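Local coordinates for CurD (Moorea producens 3L, PDB 5KP7), which probably acts as a hydroxymethylglutaryl-CoA synthase-like condensing enzyme of the thiolase superfamily and binds 4'-phosphopantetheine, at residues A[31-36]-A[329-334]; A[48-53]-A[386-391]. The protein carries 3 engineered substitutions. All blocks are in the same frame, centred on the assembly; numbering follows the deposited sequence. Where two conformers were deposited one is given.

Contact 1 (A[31-36]-A[329-334])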
loop_
_atom_site.group_PDB
_atom_site.type_symbol
_atom_site.label_atom_id
_atom_site.label_comp_id
_atom_site.label_asym_id
_atom_site.label_seq_id
_atom_site.Cartn_x
_atom_site.Cartn_y
_atom_site.Cartn_z
ATOM N N GLU A 31 -11.832 -16.292 1.863
ATOM C CA GLU A 31 -11.758 -17.606 2.522
ATOM C C GLU A 31 -10.416 -17.842 3.191
ATOM O O GLU A 31 -10.341 -18.465 4.244
ATOM C CB GLU A 31 -12.032 -18.721 1.476
ATOM C CG GLU A 31 -11.833 -20.133 1.985
ATOM C CD GLU A 31 -12.188 -21.237 1.009
ATOM O OE1 GLU A 31 -13.076 -21.046 0.146
ATOM O OE2 GLU A 31 -11.583 -22.335 1.143
ATOM N N ALA A 32 -9.348 -17.340 2.583
ATOM C CA ALA A 32 -8.001 -17.489 3.124
ATOM C C ALA A 32 -7.126 -16.345 2.661
ATOM O O ALA A 32 -7.339 -15.793 1.578
ATOM C CB ALA A 32 -7.408 -18.829 2.701
ATOM N N LEU A 33 -6.186 -15.950 3.526
ATOM C CA LEU A 33 -5.295 -14.833 3.229
ATOM C C LEU A 33 -3.904 -15.231 3.699
ATOM O O LEU A 33 -3.727 -15.664 4.853
ATOM C CB LEU A 33 -5.759 -13.574 3.994
ATOM C CG LEU A 33 -5.002 -12.241 3.781
ATOM C CD1 LEU A 33 -5.860 -11.075 4.218
ATOM C CD2 LEU A 33 -3.688 -12.170 4.526
ATOM N N SER A 34 -2.914 -15.011 2.849
ATOM C CA SER A 34 -1.540 -15.330 3.194
ATOM C C SER A 34 -0.622 -14.231 2.667
ATOM O O SER A 34 -0.953 -13.553 1.680
ATOM C CB SER A 34 -1.191 -16.715 2.667
ATOM O OG SER A 34 0.167 -17.012 2.890
ATOM N N VAL A 35 0.493 -14.022 3.364
ATOM C CA VAL A 35 1.392 -12.879 3.104
ATOM C C VAL A 35 2.811 -13.395 2.856
ATOM O O VAL A 35 3.228 -14.353 3.516
ATOM C CB VAL A 35 1.431 -11.971 4.357
ATOM C CG1 VAL A 35 2.527 -10.906 4.263
ATOM C CG2 VAL A 35 0.067 -11.357 4.597
ATOM N N TYR A 36 3.556 -12.750 1.960
ATOM C CA TYR A 36 5.003 -12.907 1.889
ATOM C C TYR A 36 5.616 -11.526 1.970
ATOM O O TYR A 36 5.415 -10.718 1.063
ATOM C CB TYR A 36 5.438 -13.637 0.631
ATOM C CG TYR A 36 6.942 -13.777 0.493
ATOM C CD1 TYR A 36 7.697 -14.462 1.448
ATOM C CD2 TYR A 36 7.624 -13.217 -0.570
ATOM C CE1 TYR A 36 9.073 -14.590 1.329
ATOM C CE2 TYR A 36 9.006 -13.349 -0.694
ATOM C CZ TYR A 36 9.731 -14.034 0.267
ATOM O OH TYR A 36 11.106 -14.213 0.175
ATOM N N SER A 329 -2.511 -4.354 5.396
ATOM C CA SER A 329 -3.139 -3.594 6.484
ATOM C C SER A 329 -4.334 -4.340 7.093
ATOM O O SER A 329 -4.472 -4.453 8.319
ATOM C CB SER A 329 -3.584 -2.228 6.001
ATOM O OG SER A 329 -4.200 -1.540 7.068
ATOM N N LEU A 330 -5.161 -4.929 6.236
ATOM C CA LEU A 330 -6.250 -5.796 6.714
ATOM C C LEU A 330 -5.745 -6.956 7.579
ATOM O O LEU A 330 -6.249 -7.176 8.686
ATOM C CB LEU A 330 -7.087 -6.324 5.540
ATOM C CG LEU A 330 -8.172 -7.337 5.915
ATOM C CD1 LEU A 330 -9.225 -6.752 6.849
ATOM C CD2 LEU A 330 -8.806 -7.890 4.633
ATOM N N ALA A 331 -4.729 -7.665 7.095
ATOM C CA ALA A 331 -4.161 -8.767 7.849
ATOM C C ALA A 331 -3.599 -8.259 9.204
ATOM O O ALA A 331 -3.750 -8.912 10.241
ATOM C CB ALA A 331 -3.053 -9.424 7.071
ATOM N N SER A 332 -2.963 -7.082 9.161
ATOM C CA SER A 332 -2.423 -6.461 10.378
ATOM C C SER A 332 -3.510 -6.061 11.373
ATOM O O SER A 332 -3.360 -6.267 12.586
ATOM C CB SER A 332 -1.563 -5.269 9.996
ATOM O OG SER A 332 -0.801 -4.813 11.109
ATOM N N THR A 333 -4.590 -5.483 10.871
ATOM C CA THR A 333 -5.741 -5.158 11.706
ATOM C C THR A 333 -6.288 -6.414 12.425
ATOM O O THR A 333 -6.559 -6.393 13.623
ATOM C CB THR A 333 -6.833 -4.522 10.854
ATOM O OG1 THR A 333 -6.410 -3.218 10.414
ATOM C CG2 THR A 333 -8.120 -4.374 11.633
ATOM N N ILE A 334 -6.437 -7.500 11.673
ATOM C CA ILE A 334 -6.991 -8.744 12.224
ATOM C C ILE A 334 -6.089 -9.307 13.322
ATOM O O ILE A 334 -6.564 -9.643 14.423
ATOM C CB ILE A 334 -7.231 -9.798 11.125
ATOM C CG1 ILE A 334 -8.318 -9.282 10.185
ATOM C CG2 ILE A 334 -7.654 -11.148 11.736
ATOM C CD1 ILE A 334 -8.460 -10.047 8.908
#

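Contact 2 (A[48-53]-A[386-391])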
loop_
_atom_site.group_PDB
_atom_site.type_symbol
_atom_site.label_atom_id
_atom_site.label_comp_id
_atom_site.label_asym_id
_atom_site.label_seq_id
_atom_site.Cartn_x
_atom_site.Cartn_y
_atom_site.Cartn_z
ATOM N N ALA A 48 18.844 6.570 7.343
ATOM C CA ALA A 48 18.961 7.921 7.925
ATOM C C ALA A 48 20.398 8.246 8.344
ATOM O O ALA A 48 20.919 9.304 7.982
ATOM C CB ALA A 48 18.020 8.082 9.107
ATOM N N GLN A 49 21.027 7.338 9.096
ATOM C CA GLN A 49 22.434 7.490 9.513
ATOM C C GLN A 49 23.359 7.646 8.317
ATOM O O GLN A 49 24.232 8.511 8.309
ATOM C CB GLN A 49 22.896 6.291 10.348
ATOM C CG GLN A 49 22.311 6.275 11.751
ATOM C CD GLN A 49 22.441 4.935 12.469
ATOM O OE1 GLN A 49 22.513 3.873 11.848
ATOM N NE2 GLN A 49 22.452 4.985 13.796
ATOM N N ALA A 50 23.155 6.802 7.311
ATOM C CA ALA A 50 23.966 6.821 6.095
ATOM C C ALA A 50 23.824 8.083 5.249
ATOM O O ALA A 50 24.711 8.369 4.451
ATOM C CB ALA A 50 23.656 5.607 5.240
ATOM N N ARG A 51 22.715 8.809 5.386
ATOM C CA ARG A 51 22.541 10.099 4.694
ATOM C C ARG A 51 22.435 11.292 5.644
ATOM O O ARG A 51 21.792 12.299 5.338
ATOM C CB ARG A 51 21.363 9.990 3.724
ATOM C CG ARG A 51 21.768 9.181 2.502
ATOM C CD ARG A 51 20.649 8.376 1.877
ATOM N NE ARG A 51 21.191 7.197 1.180
ATOM C CZ ARG A 51 20.643 6.607 0.117
ATOM N NH1 ARG A 51 19.521 7.070 -0.429
ATOM N NH2 ARG A 51 21.230 5.533 -0.418
ATOM N N GLN A 52 23.090 11.171 6.800
ATOM C CA GLN A 52 23.286 12.285 7.726
ATOM C C GLN A 52 21.988 12.931 8.262
ATOM O O GLN A 52 22.008 14.074 8.722
ATOM C CB GLN A 52 24.176 13.354 7.061
ATOM C CG GLN A 52 25.400 12.822 6.319
ATOM C CD GLN A 52 26.450 12.235 7.249
ATOM O OE1 GLN A 52 27.315 12.957 7.759
ATOM N NE2 GLN A 52 26.395 10.923 7.461
ATOM N N LEU A 53 20.878 12.194 8.225
ATOM C CA LEU A 53 19.580 12.698 8.674
ATOM C C LEU A 53 19.424 12.314 10.126
ATOM O O LEU A 53 20.032 11.337 10.570
ATOM C CB LEU A 53 18.456 12.065 7.861
ATOM C CG LEU A 53 18.488 12.369 6.362
ATOM C CD1 LEU A 53 17.794 11.284 5.563
ATOM C CD2 LEU A 53 17.868 13.733 6.094
ATOM N N LEU A 386 19.517 -6.406 6.634
ATOM C CA LEU A 386 20.626 -5.932 5.790
ATOM C C LEU A 386 21.438 -4.813 6.444
ATOM O O LEU A 386 20.872 -3.926 7.063
ATOM C CB LEU A 386 20.108 -5.360 4.478
ATOM C CG LEU A 386 19.401 -6.337 3.532
ATOM C CD1 LEU A 386 18.654 -5.566 2.467
ATOM C CD2 LEU A 386 20.400 -7.295 2.898
ATOM N N SER A 387 22.755 -4.856 6.263
ATOM C CA SER A 387 23.590 -3.687 6.540
ATOM C C SER A 387 23.426 -2.716 5.383
ATOM O O SER A 387 22.941 -3.063 4.283
ATOM C CB SER A 387 25.057 -4.072 6.674
ATOM O OG SER A 387 25.579 -4.514 5.438
ATOM N N MET A 388 23.852 -1.484 5.610
ATOM C CA MET A 388 23.785 -0.492 4.539
ATOM C C MET A 388 24.735 -0.868 3.375
ATOM O O MET A 388 24.423 -0.618 2.199
ATOM C CB MET A 388 24.088 0.896 5.125
ATOM C CG MET A 388 23.529 2.036 4.330
ATOM S SD MET A 388 21.754 2.035 4.031
ATOM C CE MET A 388 21.763 3.067 2.575
ATOM N N GLU A 389 25.861 -1.496 3.702
ATOM C CA GLU A 389 26.794 -2.014 2.706
ATOM C C GLU A 389 26.156 -3.095 1.815
ATOM O O GLU A 389 26.309 -3.072 0.590
ATOM C CB GLU A 389 28.035 -2.583 3.394
ATOM C CG GLU A 389 29.104 -3.110 2.452
ATOM C CD GLU A 389 30.404 -3.465 3.161
ATOM O OE1 GLU A 389 30.871 -2.670 4.013
ATOM O OE2 GLU A 389 30.978 -4.540 2.856
ATOM N N GLU A 390 25.460 -4.035 2.444
ATOM C CA GLU A 390 24.741 -5.080 1.706
ATOM C C GLU A 390 23.648 -4.482 0.832
ATOM O O GLU A 390 23.510 -4.862 -0.329
ATOM C CB GLU A 390 24.174 -6.121 2.658
ATOM C CG GLU A 390 25.219 -7.055 3.240
ATOM C CD GLU A 390 24.746 -7.824 4.455
ATOM O OE1 GLU A 390 23.940 -7.280 5.244
ATOM O OE2 GLU A 390 25.158 -8.994 4.623
ATOM N N TYR A 391 22.883 -3.538 1.385
ATOM C CA TYR A 391 21.804 -2.878 0.650
ATOM C C TYR A 391 22.332 -2.183 -0.604
ATOM O O TYR A 391 21.781 -2.339 -1.689
ATOM C CB TYR A 391 21.047 -1.891 1.553
ATOM C CG TYR A 391 20.042 -0.994 0.854
ATOM C CD1 TYR A 391 18.810 -1.487 0.411
ATOM C CD2 TYR A 391 20.305 0.353 0.639
ATOM C CE1 TYR A 391 17.889 -0.658 -0.210
ATOM C CE2 TYR A 391 19.393 1.185 0.006
ATOM C CZ TYR A 391 18.179 0.687 -0.404
ATOM O OH TYR A 391 17.283 1.524 -1.039
#

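Contact 1 (A[31-36]-A[329-334])
L33 and V35, two residues apart on the same strand face, form a shallow notch between their methyls, and the bump that sits over it is the methyl of A331. L33 CD2 comes to 3.8 Å from A331 CB, and V35 CG2 lies 4.4 Å from A331 CB on the notch's other side. The CB of L33 already faces the helix; with CG anti to the backbone N (chi1 -177°), beside the carbonyl carbon, CD2 lies next to V35 CG2. The other branch of L33 extends in the direction away from V35, where L330 closes on it, L33 CD1 being 4.4 Å from L330 CD2. The CB of L330 does not face the strand directly, yet the end of its side chain swings closer. This is helix-on-sheet packing in the thiolase-like fold: strand 29-36 belongs to a mixed sheet, and the axes of strand 32-36 and helix segment 329-334 cross at -108° and come within 9.8 Å. The small alanine permits a CA-CA separation of 7.7 Å between L33 and A331. L330 also rests on I345 and M347 of strand 343-351, while L33 touches V197 and L199 of strand 195-202.

Contact 2 (A[48-53]-A[386-391])
The C-terminal end of helix 44-50 faces the first turn of helix 388-397, with A50 and M388 at the nearest backbone approach, CA to CA 7.5 Å. A Schellman motif ends the first helix, with Q52 at positive phi as its C-prime residue and L53 N bonded to A48 O. A capping box starts the second: E390 N gives a nearly straight bond (165°) to S387 OG, and S387 N donates to the anti lone pair of E390 OE1. The contact is slight, with one apolar touch and one guanidinium-methyl touch. A50 CB lies 3.7 Å from M388 CG, and the bend at chi2 (57°) turns the methionine so that its methyl runs on toward R51, passing A50 CB at 4.1 Å from M388 CE. R51 NH2 is 3.9 Å from M388 CE in an oblique approach, the two side chains crossing at about a right angle. The polar end of R51 is engaged by E189, to which NH1 makes a salt bridge; Y391 OH hydrogen-bonds the same carboxylate group. Helix 44-50 is further tied to the second segment through K46 NZ, bonded to L386 O, while L386 pairs through its backbone with Q41 of strand 40-43, just ahead of that helix.

In the fold
Contact 1 belongs to the core and contact 2 to the surface: their centres lie about 9 and 25 Å from the centre of the chain. The areas buried are nearly equal, 122 and 124 Å², yet the chemistry differs with the place in the fold. Contact 1 is purely aliphatic, a strand against a helix, while contact 2 joins two helix ends and combines an alanine-methionine touch with the guanidinium end of an arginine. No hydrogen bond crosses either. Neither pair shares a helix or strand with the other; the centres are 30 Å apart, and both link the N-terminal family region with the C-terminal one. Contact 2 is nearer the ligand, the R51 side chain being about 10 Å from bound 4'-phosphopantetheine.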